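Local structure of YciF Bacterial Stress Response Protein (Salmonella enterica subsp. enterica serovar Typhimurium, 4ERU) at residues 24-29 with 80-85. The protein is of unknown function but is a ferritin-like helix-bundle protein, probably of the bacterial stress response, that binds two magnesium ions inside the bundle. Residues are numbered along the deposited sequence; the frame is centred on the assembly and turned at random.
Sequences EKQLTK and AMEGLI. With MG (magnesium ion), chain E.
Gln26 reaches from helix 9-37 across to Glu82 and Ile85 of helix 79-93, where this short helix packs as an extra helix against the outside of the ferritin-like four-helix bundle. The two helical segments run nearly parallel, their axes 9.7 Å apart at the closest point and inclined by 19°, and the side chain of Gln26 bridges much of that interval. Its CB lies 3.8 Å from CD1 of Ile85. With CG beside the backbone N (chi1 -71°) and the chain extended beyond it (chi2 179°), the amide is carried over to the backbone of the other helix. There OE1 rests 3.3 Å from CA of Glu82 and almost as near its CB, a van der Waals approach; it is also close to Glu82 N, but the angle is too poor for a hydrogen bond. NE2 hydrogen-bonds instead to OG of Ser22, one turn earlier on its own helix, and to O of Cys78, just ahead of helix 79-93; the two bonds together fix the rotation of the amide. With CG anti to its backbone N, the extended Glu82 chain leads away from helix 9-37, and its contact with Gln26 OE1 is made by CA and CB, not by the carboxylate. Deeper in, selenomethionine Met81 and Leu27 are both buried against Val112 of helix 99-130. On the bundle side of helix 9-37, Glu24 points away from helix 79-93 and grips a magnesium ion with both carboxylate oxygens, OE1 at 2.3 Å and OE2 at 2.4 Å; Gln57, Glu146 and a water complete the observed ligands. One turn beyond Met81, Ile85 directs its CD1 onto the main chain of helix 9-37, 3.6 Å from O of Gln26 and 3.8 Å from N of Leu27.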
loop_
_atom_site.group_PDB
_atom_site.type_symbol
_atom_site.label_atom_id
_atom_site.label_comp_id
_atom_site.label_asym_id
_atom_site.label_seq_id
_atom_site.Cartn_x
_atom_site.Cartn_y
_atom_site.Cartn_z
ATOM N N GLU A 24 0.103 3.919 -12.686
ATOM C CA GLU A 24 -0.682 5.123 -12.923
ATOM C C GLU A 24 -1.562 4.982 -14.164
ATOM O O GLU A 24 -2.733 5.375 -14.134
ATOM C CB GLU A 24 0.202 6.349 -13.054
ATOM C CG GLU A 24 1.118 6.642 -11.863
ATOM C CD GLU A 24 0.469 7.345 -10.689
ATOM O OE1 GLU A 24 1.147 8.208 -10.061
ATOM O OE2 GLU A 24 -0.691 7.050 -10.349
ATOM N N LYS A 25 -1.011 4.412 -15.236
ATOM C CA LYS A 25 -1.790 4.226 -16.485
ATOM C C LYS A 25 -2.993 3.298 -16.256
ATOM O O LYS A 25 -4.106 3.584 -16.698
ATOM C CB LYS A 25 -0.909 3.683 -17.608
ATOM C CG LYS A 25 0.125 4.709 -18.095
ATOM C CD LYS A 25 0.818 4.304 -19.434
ATOM C CE LYS A 25 1.486 2.925 -19.372
ATOM N NZ LYS A 25 2.357 2.669 -20.595
ATOM N N GLN A 26 -2.752 2.182 -15.570
ATOM C CA GLN A 26 -3.819 1.283 -15.169
ATOM C C GLN A 26 -4.879 1.953 -14.327
ATOM O O GLN A 26 -6.059 1.736 -14.562
ATOM C CB GLN A 26 -3.291 0.108 -14.383
ATOM C CG GLN A 26 -2.519 -0.884 -15.184
ATOM C CD GLN A 26 -2.032 -1.991 -14.259
ATOM O OE1 GLN A 26 -2.844 -2.767 -13.737
ATOM N NE2 GLN A 26 -0.712 -2.033 -14.002
ATOM N N LEU A 27 -4.458 2.759 -13.352
ATOM C CA LEU A 27 -5.396 3.445 -12.498
ATOM C C LEU A 27 -6.336 4.379 -13.294
ATOM O O LEU A 27 -7.545 4.389 -13.022
ATOM C CB LEU A 27 -4.652 4.177 -11.371
ATOM C CG LEU A 27 -5.508 4.842 -10.297
ATOM C CD1 LEU A 27 -6.509 3.836 -9.625
ATOM C CD2 LEU A 27 -4.568 5.496 -9.263
ATOM N N THR A 28 -5.807 5.121 -14.278
ATOM C CA THR A 28 -6.636 6.011 -15.113
ATOM C C THR A 28 -7.693 5.230 -15.887
ATOM O O THR A 28 -8.798 5.729 -16.069
ATOM C CB THR A 28 -5.842 6.886 -16.157
ATOM O OG1 THR A 28 -5.161 6.059 -17.117
ATOM C CG2 THR A 28 -4.857 7.799 -15.481
ATOM N N LYS A 29 -7.375 4.009 -16.304
ATOM C CA LYS A 29 -8.355 3.146 -16.972
ATOM C C LYS A 29 -9.496 2.723 -16.057
ATOM O O LYS A 29 -10.646 2.595 -16.497
ATOM C CB LYS A 29 -7.685 1.883 -17.494
ATOM C CG LYS A 29 -6.727 2.125 -18.601
ATOM C CD LYS A 29 -6.063 0.812 -19.050
ATOM C CE LYS A 29 -6.998 0.012 -19.895
ATOM N NZ LYS A 29 -6.188 -0.833 -20.831
ATOM N N ALA A 80 0.910 -5.699 -8.824
ATOM C CA ALA A 80 0.259 -5.267 -7.584
ATOM C C ALA A 80 -0.888 -4.288 -7.862
ATOM O O ALA A 80 -2.001 -4.477 -7.390
ATOM C CB ALA A 80 1.275 -4.640 -6.638
HETATM N N MSE A 81 -0.630 -3.250 -8.648
HETATM C CA MSE A 81 -1.705 -2.345 -8.965
HETATM C C MSE A 81 -2.816 -3.108 -9.666
HETATM O O MSE A 81 -3.983 -2.850 -9.418
HETATM C CB MSE A 81 -1.233 -1.161 -9.833
HETATM C CG MSE A 81 -2.389 -0.180 -10.182
HETATM SE SE MSE A 81 -3.185 0.574 -8.558
HETATM C CE MSE A 81 -1.641 1.618 -7.866
ATOM N N GLU A 82 -2.462 -4.044 -10.544
ATOM C CA GLU A 82 -3.490 -4.824 -11.225
ATOM C C GLU A 82 -4.389 -5.542 -10.234
ATOM O O GLU A 82 -5.624 -5.551 -10.400
ATOM C CB GLU A 82 -2.869 -5.814 -12.237
ATOM C CG GLU A 82 -3.904 -6.526 -13.110
ATOM C CD GLU A 82 -3.264 -7.514 -14.084
ATOM O OE1 GLU A 82 -2.285 -8.191 -13.703
ATOM O OE2 GLU A 82 -3.749 -7.611 -15.232
ATOM N N GLY A 83 -3.786 -6.153 -9.222
ATOM C CA GLY A 83 -4.558 -6.881 -8.197
ATOM C C GLY A 83 -5.408 -5.914 -7.360
ATOM O O GLY A 83 -6.576 -6.206 -7.064
ATOM N N LEU A 84 -4.839 -4.757 -6.989
ATOM C CA LEU A 84 -5.628 -3.746 -6.228
ATOM C C LEU A 84 -6.834 -3.227 -7.000
ATOM O O LEU A 84 -7.943 -3.078 -6.444
ATOM C CB LEU A 84 -4.739 -2.586 -5.739
ATOM C CG LEU A 84 -3.628 -2.985 -4.747
ATOM C CD1 LEU A 84 -2.750 -1.787 -4.308
ATOM C CD2 LEU A 84 -4.199 -3.708 -3.499
ATOM N N ILE A 85 -6.655 -2.989 -8.292
ATOM C CA ILE A 85 -7.790 -2.599 -9.131
ATOM C C ILE A 85 -8.826 -3.724 -9.275
ATOM O O ILE A 85 -10.017 -3.459 -9.266
ATOM C CB ILE A 85 -7.330 -2.082 -10.530
ATOM C CG1 ILE A 85 -6.555 -0.774 -10.355
ATOM C CG2 ILE A 85 -8.539 -1.822 -11.441
ATOM C CD1 ILE A 85 -5.772 -0.296 -11.555
HETATM MG MG MG E . -0.636 8.798 -8.658
HETATM O O HOH W 1 -2.773 8.542 -8.582
#